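Local coordinates for DNA polymerase III subunit beta (Pseudomonas aeruginosa, PDB 4TSZ), which encircles DNA as a sliding clamp, tethering DNA polymerases and other proteins to it and so conferring processivity on replication, at residues 217-220 and 225-228; 138-143 and 157-162; 167-172 and 245-250. All coordinates share one frame; numbering follows the deposited sequence.

Contact 1: residues 217-220 and 225-228; sequences GIVL and IRAT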
loop_
_atom_site.group_PDB
_atom_site.type_symbol
_atom_site.label_atom_id
_atom_site.label_comp_id
_atom_site.label_asym_id
_atom_site.label_seq_id
_atom_site.Cartn_x
_atom_site.Cartn_y
_atom_site.Cartn_z
ATOM N N GLY E 217 5.478 -15.678 28.085
ATOM C CA GLY E 217 6.516 -15.796 29.092
ATOM C C GLY E 217 7.611 -14.801 28.767
ATOM O O GLY E 217 8.113 -14.790 27.641
ATOM N N ILE E 218 7.964 -13.939 29.733
ATOM C CA ILE E 218 9.000 -12.919 29.549
ATOM C C ILE E 218 10.221 -13.211 30.402
ATOM O O ILE E 218 10.083 -13.555 31.579
ATOM C CB ILE E 218 8.461 -11.473 29.811
ATOM C CG1 ILE E 218 7.271 -11.102 28.882
ATOM C CG2 ILE E 218 9.578 -10.400 29.779
ATOM C CD1 ILE E 218 7.551 -11.056 27.375
ATOM N N VAL E 219 11.417 -13.044 29.811
ATOM C CA VAL E 219 12.685 -13.167 30.517
ATOM C C VAL E 219 13.439 -11.866 30.271
ATOM O O VAL E 219 13.655 -11.470 29.120
ATOM C CB VAL E 219 13.544 -14.422 30.139
ATOM C CG1 VAL E 219 14.890 -14.417 30.875
ATOM C CG2 VAL E 219 12.789 -15.725 30.410
ATOM N N LEU E 220 13.819 -11.201 31.359
ATOM C CA LEU E 220 14.621 -9.990 31.307
ATOM C C LEU E 220 16.032 -10.363 31.731
ATOM O O LEU E 220 16.229 -10.865 32.841
ATOM C CB LEU E 220 14.057 -8.869 32.211
ATOM C CG LEU E 220 12.649 -8.327 31.904
ATOM C CD1 LEU E 220 12.329 -7.134 32.787
ATOM C CD2 LEU E 220 12.484 -7.938 30.417
ATOM N N ILE E 225 16.146 -9.561 25.957
ATOM C CA ILE E 225 14.751 -9.773 26.336
ATOM C C ILE E 225 14.274 -10.997 25.555
ATOM O O ILE E 225 14.570 -11.117 24.363
ATOM C CB ILE E 225 13.796 -8.540 26.191
ATOM C CG1 ILE E 225 12.354 -8.907 26.676
ATOM C CG2 ILE E 225 13.800 -7.957 24.750
ATOM C CD1 ILE E 225 11.364 -7.771 26.865
ATOM N N ARG E 226 13.554 -11.905 26.226
ATOM C CA ARG E 226 12.994 -13.087 25.584
ATOM C C ARG E 226 11.486 -13.154 25.834
ATOM O O ARG E 226 11.035 -12.944 26.958
ATOM C CB ARG E 226 13.694 -14.378 26.054
ATOM C CG ARG E 226 13.431 -15.567 25.130
ATOM C CD ARG E 226 14.021 -16.860 25.652
ATOM N NE ARG E 226 13.233 -17.407 26.758
ATOM C CZ ARG E 226 13.617 -18.423 27.525
ATOM N NH1 ARG E 226 14.795 -19.004 27.330
ATOM N NH2 ARG E 226 12.837 -18.848 28.510
ATOM N N ALA E 227 10.720 -13.428 24.773
ATOM C CA ALA E 227 9.268 -13.578 24.811
ATOM C C ALA E 227 8.915 -14.919 24.177
ATOM O O ALA E 227 9.284 -15.165 23.029
ATOM C CB ALA E 227 8.594 -12.435 24.070
ATOM N N THR E 228 8.259 -15.806 24.947
ATOM C CA THR E 228 7.884 -17.160 24.519
ATOM C C THR E 228 6.366 -17.356 24.555
ATOM O O THR E 228 5.744 -17.017 25.556
ATOM C CB THR E 228 8.625 -18.212 25.388
ATOM O OG1 THR E 228 10.021 -17.911 25.416
ATOM C CG2 THR E 228 8.423 -19.636 24.892
#

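Contact 2: residues 138-143 and 157-162; sequences RLIDRT and NGMLLE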
loop_
_atom_site.group_PDB
_atom_site.type_symbol
_atom_site.label_atom_id
_atom_site.label_comp_id
_atom_site.label_asym_id
_atom_site.label_seq_id
_atom_site.Cartn_x
_atom_site.Cartn_y
_atom_site.Cartn_z
ATOM N N ARG E 138 -0.818 -3.817 24.609
ATOM C CA ARG E 138 -1.399 -2.535 25.030
ATOM C C ARG E 138 -0.282 -1.570 25.461
ATOM O O ARG E 138 -0.265 -0.438 25.004
ATOM C CB ARG E 138 -2.396 -2.741 26.186
ATOM C CG ARG E 138 -3.098 -1.460 26.675
ATOM C CD ARG E 138 -3.867 -1.675 27.983
ATOM N NE ARG E 138 -4.876 -0.627 28.232
ATOM C CZ ARG E 138 -4.748 0.385 29.098
ATOM N NH1 ARG E 138 -3.647 0.512 29.827
ATOM N NH2 ARG E 138 -5.724 1.273 29.243
ATOM N N LEU E 139 0.664 -2.028 26.311
ATOM C CA LEU E 139 1.794 -1.211 26.780
ATOM C C LEU E 139 2.628 -0.673 25.622
ATOM O O LEU E 139 2.982 0.512 25.625
ATOM C CB LEU E 139 2.689 -1.986 27.760
ATOM C CG LEU E 139 2.101 -2.331 29.129
ATOM C CD1 LEU E 139 3.068 -3.155 29.918
ATOM C CD2 LEU E 139 1.761 -1.083 29.938
ATOM N N ILE E 140 2.894 -1.532 24.608
ATOM C CA ILE E 140 3.683 -1.167 23.428
ATOM C C ILE E 140 2.878 -0.227 22.519
ATOM O O ILE E 140 3.373 0.847 22.191
ATOM C CB ILE E 140 4.237 -2.408 22.660
ATOM C CG1 ILE E 140 5.091 -3.318 23.574
ATOM C CG2 ILE E 140 5.025 -1.970 21.401
ATOM C CD1 ILE E 140 5.364 -4.771 23.026
ATOM N N ASP E 141 1.654 -0.635 22.115
ATOM C CA ASP E 141 0.797 0.131 21.210
ATOM C C ASP E 141 0.348 1.491 21.764
ATOM O O ASP E 141 0.160 2.413 20.981
ATOM C CB ASP E 141 -0.407 -0.697 20.730
ATOM C CG ASP E 141 -0.073 -1.856 19.797
ATOM O OD1 ASP E 141 1.052 -1.872 19.234
ATOM O OD2 ASP E 141 -0.942 -2.736 19.612
ATOM N N ARG E 142 0.219 1.630 23.096
ATOM C CA ARG E 142 -0.170 2.914 23.685
ATOM C C ARG E 142 0.990 3.911 23.722
ATOM O O ARG E 142 0.758 5.090 23.970
ATOM C CB ARG E 142 -0.773 2.754 25.111
ATOM C CG ARG E 142 -2.144 2.076 25.193
ATOM C CD ARG E 142 -3.272 2.924 24.662
ATOM N NE ARG E 142 -4.531 2.180 24.607
ATOM C CZ ARG E 142 -5.480 2.233 25.536
ATOM N NH1 ARG E 142 -5.324 2.994 26.613
ATOM N NH2 ARG E 142 -6.593 1.527 25.396
ATOM N N THR E 143 2.236 3.451 23.505
ATOM C CA THR E 143 3.404 4.324 23.624
ATOM C C THR E 143 4.376 4.386 22.459
ATOM O O THR E 143 5.148 5.344 22.410
ATOM C CB THR E 143 4.197 3.966 24.906
ATOM O OG1 THR E 143 4.761 2.663 24.746
ATOM C CG2 THR E 143 3.347 4.038 26.182
ATOM N N ASN E 157 16.036 5.624 20.856
ATOM C CA ASN E 157 15.586 4.849 19.686
ATOM C C ASN E 157 15.081 3.470 20.103
ATOM O O ASN E 157 15.525 2.437 19.609
ATOM C CB ASN E 157 16.687 4.765 18.607
ATOM C CG ASN E 157 17.217 6.097 18.171
ATOM O OD1 ASN E 157 16.479 7.068 18.019
ATOM N ND2 ASN E 157 18.511 6.175 17.957
ATOM N N GLY E 158 14.140 3.485 21.028
ATOM C CA GLY E 158 13.545 2.287 21.585
ATOM C C GLY E 158 12.600 2.590 22.718
ATOM O O GLY E 158 12.248 3.754 22.960
ATOM N N MET E 159 12.185 1.527 23.413
ATOM C CA MET E 159 11.211 1.612 24.489
ATOM C C MET E 159 11.730 1.091 25.795
ATOM O O MET E 159 12.279 -0.012 25.860
ATOM C CB MET E 159 9.941 0.842 24.081
ATOM C CG MET E 159 8.770 0.980 25.058
ATOM S SD MET E 159 7.323 0.097 24.462
ATOM C CE MET E 159 6.929 1.064 23.016
ATOM N N LEU E 160 11.509 1.876 26.854
ATOM C CA LEU E 160 11.828 1.456 28.208
ATOM C C LEU E 160 10.705 0.524 28.672
ATOM O O LEU E 160 9.526 0.828 28.475
ATOM C CB LEU E 160 11.949 2.656 29.179
ATOM C CG LEU E 160 12.116 2.302 30.680
ATOM C CD1 LEU E 160 13.503 1.756 30.974
ATOM C CD2 LEU E 160 11.817 3.480 31.572
ATOM N N LEU E 161 11.081 -0.632 29.216
ATOM C CA LEU E 161 10.182 -1.586 29.860
ATOM C C LEU E 161 10.707 -1.663 31.280
ATOM O O LEU E 161 11.887 -1.956 31.493
ATOM C CB LEU E 161 10.128 -2.969 29.181
ATOM C CG LEU E 161 9.501 -3.053 27.793
ATOM C CD1 LEU E 161 9.504 -4.475 27.285
ATOM C CD2 LEU E 161 8.075 -2.497 27.774
ATOM N N GLU E 162 9.867 -1.272 32.239
ATOM C CA GLU E 162 10.251 -1.177 33.636
ATOM C C GLU E 162 9.337 -1.971 34.563
ATOM O O GLU E 162 8.114 -1.871 34.462
ATOM C CB GLU E 162 10.292 0.311 34.030
ATOM C CG GLU E 162 10.666 0.618 35.464
ATOM C CD GLU E 162 10.327 2.044 35.844
ATOM O OE1 GLU E 162 11.149 2.947 35.568
ATOM O OE2 GLU E 162 9.209 2.270 36.359
#

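Contact 3: residues 167-172 and 245-250; sequences TLRSVA and DYERVL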
loop_
_atom_site.group_PDB
_atom_site.type_symbol
_atom_site.label_atom_id
_atom_site.label_comp_id
_atom_site.label_asym_id
_atom_site.label_seq_id
_atom_site.Cartn_x
_atom_site.Cartn_y
_atom_site.Cartn_z
ATOM N N THR E 167 4.209 -3.545 39.136
ATOM C CA THR E 167 3.746 -2.860 37.936
ATOM C C THR E 167 4.747 -3.018 36.787
ATOM O O THR E 167 5.957 -2.930 36.992
ATOM C CB THR E 167 3.507 -1.366 38.279
ATOM O OG1 THR E 167 2.529 -1.261 39.317
ATOM C CG2 THR E 167 3.065 -0.532 37.086
ATOM N N LEU E 168 4.218 -3.242 35.576
ATOM C CA LEU E 168 4.992 -3.259 34.347
ATOM C C LEU E 168 4.638 -1.959 33.640
ATOM O O LEU E 168 3.458 -1.633 33.493
ATOM C CB LEU E 168 4.709 -4.489 33.462
ATOM C CG LEU E 168 5.517 -4.602 32.154
ATOM C CD1 LEU E 168 7.028 -4.597 32.396
ATOM C CD2 LEU E 168 5.129 -5.843 31.390
ATOM N N ARG E 169 5.663 -1.195 33.260
ATOM C CA ARG E 169 5.505 0.101 32.636
ATOM C C ARG E 169 6.344 0.237 31.378
ATOM O O ARG E 169 7.491 -0.205 31.346
ATOM C CB ARG E 169 5.852 1.206 33.656
ATOM C CG ARG E 169 6.001 2.616 33.078
ATOM C CD ARG E 169 6.406 3.616 34.123
ATOM N NE ARG E 169 5.322 3.859 35.071
ATOM C CZ ARG E 169 5.408 4.665 36.124
ATOM N NH1 ARG E 169 6.527 5.335 36.367
ATOM N NH2 ARG E 169 4.367 4.828 36.927
ATOM N N SER E 170 5.766 0.874 30.352
ATOM C CA SER E 170 6.450 1.196 29.115
ATOM C C SER E 170 6.623 2.706 29.057
ATOM O O SER E 170 5.713 3.438 29.450
ATOM C CB SER E 170 5.672 0.690 27.905
ATOM O OG SER E 170 4.355 1.217 27.866
ATOM N N VAL E 171 7.810 3.171 28.625
ATOM C CA VAL E 171 8.110 4.598 28.448
ATOM C C VAL E 171 8.814 4.767 27.091
ATOM O O VAL E 171 9.747 4.024 26.783
ATOM C CB VAL E 171 8.903 5.289 29.610
ATOM C CG1 VAL E 171 8.982 6.806 29.393
ATOM C CG2 VAL E 171 8.300 4.985 30.982
ATOM N N ALA E 172 8.345 5.732 26.290
ATOM C CA ALA E 172 8.914 6.085 24.992
ATOM C C ALA E 172 8.982 7.612 24.900
ATOM O O ALA E 172 8.052 8.300 25.322
ATOM C CB ALA E 172 8.067 5.519 23.871
ATOM N N ASP E 245 15.977 10.108 33.221
ATOM C CA ASP E 245 15.130 10.177 34.416
ATOM C C ASP E 245 13.815 10.869 34.032
ATOM O O ASP E 245 13.629 12.065 34.284
ATOM C CB ASP E 245 15.867 10.887 35.576
ATOM C CG ASP E 245 15.110 10.957 36.896
ATOM O OD1 ASP E 245 14.168 10.142 37.094
ATOM O OD2 ASP E 245 15.474 11.805 37.743
ATOM N N TYR E 246 12.927 10.097 33.376
ATOM C CA TYR E 246 11.637 10.541 32.853
ATOM C C TYR E 246 10.717 11.125 33.932
ATOM O O TYR E 246 9.965 12.056 33.646
ATOM C CB TYR E 246 10.960 9.407 32.053
ATOM C CG TYR E 246 10.484 8.244 32.902
ATOM C CD1 TYR E 246 9.211 8.243 33.466
ATOM C CD2 TYR E 246 11.313 7.152 33.157
ATOM C CE1 TYR E 246 8.784 7.201 34.286
ATOM C CE2 TYR E 246 10.890 6.094 33.964
ATOM C CZ TYR E 246 9.620 6.118 34.518
ATOM O OH TYR E 246 9.188 5.077 35.310
ATOM N N GLU E 247 10.796 10.589 35.173
ATOM C CA GLU E 247 9.998 11.056 36.315
ATOM C C GLU E 247 10.209 12.555 36.576
ATOM O O GLU E 247 9.261 13.242 36.957
ATOM C CB GLU E 247 10.288 10.229 37.586
ATOM C CG GLU E 247 9.763 8.797 37.543
ATOM C CD GLU E 247 8.311 8.557 37.932
ATOM O OE1 GLU E 247 7.994 7.399 38.285
ATOM O OE2 GLU E 247 7.500 9.513 37.911
ATOM N N ARG E 248 11.432 13.065 36.315
ATOM C CA ARG E 248 11.788 14.475 36.485
ATOM C C ARG E 248 11.139 15.409 35.444
ATOM O O ARG E 248 10.988 16.599 35.719
ATOM C CB ARG E 248 13.317 14.654 36.513
ATOM N N VAL E 249 10.753 14.884 34.263
ATOM C CA VAL E 249 10.146 15.704 33.209
ATOM C C VAL E 249 8.614 15.655 33.147
ATOM O O VAL E 249 8.014 16.414 32.375
ATOM C CB VAL E 249 10.826 15.597 31.814
ATOM C CG1 VAL E 249 12.316 15.920 31.904
ATOM C CG2 VAL E 249 10.592 14.229 31.179
ATOM N N LEU E 250 7.980 14.784 33.960
ATOM C CA LEU E 250 6.521 14.681 34.010
ATOM C C LEU E 250 5.946 15.941 34.686
ATOM O O LEU E 250 6.380 16.269 35.790
ATOM C CB LEU E 250 6.059 13.395 34.729
ATOM C CG LEU E 250 6.583 12.049 34.168
ATOM C CD1 LEU E 250 6.122 10.881 35.017
ATOM C CD2 LEU E 250 6.176 11.842 32.718
#

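Contact 1: residues 217-220 and 225-228
The backbone carbonyl oxygen of Arg226 is gripped twice by the facing strand. Val219 N donates to Arg226 O at 2.9 Å, and Ile218 CA turns its hydrogen to the same Arg226 O at 3.3 Å. Gly217 O has the same kind of double partner, receiving Thr228 N at 2.9 Å and the CA hydrogen of Ala227. The return bonds, Arg226 N to Val219 O and Gly217 N to Thr228 O, complete two antiparallel hydrogen-bonded pairs, Val219 with Arg226 and Gly217 with Thr228. The non-hydrogen-bonded pairs, Ile218 with Ala227 and Leu220 with Ile225, alternate with them. Strands 215-221 and 224-228 form a beta hairpin in the central domain of the clamp, its segments running 169° apart; strand 125-132 flanks it beyond 217-220, and strand 232-237 beyond 225-228. On the buried face, Leu220 and Ile225 lie alongside each other, and the methyl Leu220 CD2 meets Ile225 CD1 at 3.7 Å. Ile225 CG1 stands anti to the backbone N (chi1 -178°), and the extended branch carries CD1 out to that methyl. Farther along the same face, Ile218 CD1 reaches Ala227 CB at 3.7 Å. The other face, which carries Val219 and Arg226, is more polar and partly exposed. There the arginine chain bends at CG-CD (chi3 75°), bringing Arg226 NH2 within 3.7 Å of Val219 CG2, a methyl that approaches the guanidinium obliquely. Arg226 NH1 makes a salt bridge with Glu122.

Contact 2: residues 138-143 and 157-162
Met159 thrusts its side chain from strand 158-164 at residues 138-143, where helix 133-141 leads on to Thr143, crossing both Ile140 and Thr143 at about a right angle. Its chain is extended as far as the sulfur, with CG anti to the backbone N (chi1 -174°), and then kinks at the last torsion (chi3 -67°), which swings the terminal methyl against Ile140 and Thr143. Met159 CE lies 3.2 Å from Thr143 OG1, a close approach of a thioether methyl to a hydroxyl oxygen. The sulfur follows behind, Met159 SD being 3.6 Å from Thr143 OG1. On its other contact the methyl meets Ile140 through a branch, with Met159 CE 3.9 Å from Ile140 CG2, and it also lies near the backbone oxygen of Ile140. This is helix-on-sheet packing of the DNA-clamp fold, in which the two helices of a domain, here 133-141 and 199-208, face the central channel and the sheets form the outer layer. Ile202 of helix 199-208 touches Ile140 and Met159 alike, so the methionine lies where both helices meet the strand. The hydroxyl that meets the methyl is held in place by its own bond: Thr143 OG1 donates to Leu139 O at 2.9 Å, in the carbonyl plane. With OG1 between the backbone N and the carbonyl carbon (chi1 67°), the hydroxyl is directed back to Leu139. Leu139 O also accepts from Ser170 OG on the neighbouring strand 167-173, giving this buried carbonyl a second side-chain hydroxyl as partner.

Contact 3: residues 167-172 and 245-250
Arg169 leaves strand 167-173 with its CB directed toward Tyr246 and Glu247 of the loop 245-250. CG continues anti to the backbone N (chi1 168°), and the chain stays extended until CD, which comes 3.4 Å from Tyr246 OH. A bend at chi3 (-70°) then turns the guanidinium, so that NE bonds with Ser182 on the adjacent strand. NH1 does the work across the contact: Arg169 NH1 donates to Tyr246 OH at 2.9 Å and to Glu247 OE1 at 3.2 Å, the latter as part of a salt bridge. Both acceptors lie at the guanidinium edge, near its plane, yet Glu247 OE1 is met from above the carboxylate plane. The guanidinium and phenol-ring planes are 77° apart. Two residues along the strand, Val171 CG2 sits over the centre of the tyrosine face, a CH-pi contact 3.9 Å from the ring centroid. The second partners tie the cluster outward: Tyr246 OH also bonds Glu162, and Glu247 OE2 pairs with Arg252. Tyr246 and Val249 pack on a modified side chain of the bound peptide, consistent with the pocket by which clamps receive their partner proteins. The tyrosine ring itself lies across strands 158-164, 167-173 and 177-184, touching Leu160, Val171 and Met180, while its backbone belongs to the linking loop between strands 232-237 and 256-261.

Overall arrangement
Contact 2 is fully buried near the middle of the chain, whereas contacts 1 and 3 are only partly buried. Their chemistry follows: backbone bonds between adjacent strands in contact 1, a thioether methyl packed against Ile140 and Thr143 in contact 2, and polar side-chain bonds beside a ring in contact 3. Contacts 2 and 3 use neighbouring strands of one sheet and opposite faces of it, with Met159 turned to the helices and Arg169 and Val171 to the loop; a probable hydrogen bond from Glu162 N to Arg169 O, 2.8 Å, joins the two strands. Contact 1 belongs to another sheet, but Ile225 CD1 reaches Leu161 CD1 at 3.8 Å, linking its apolar face to contact 2.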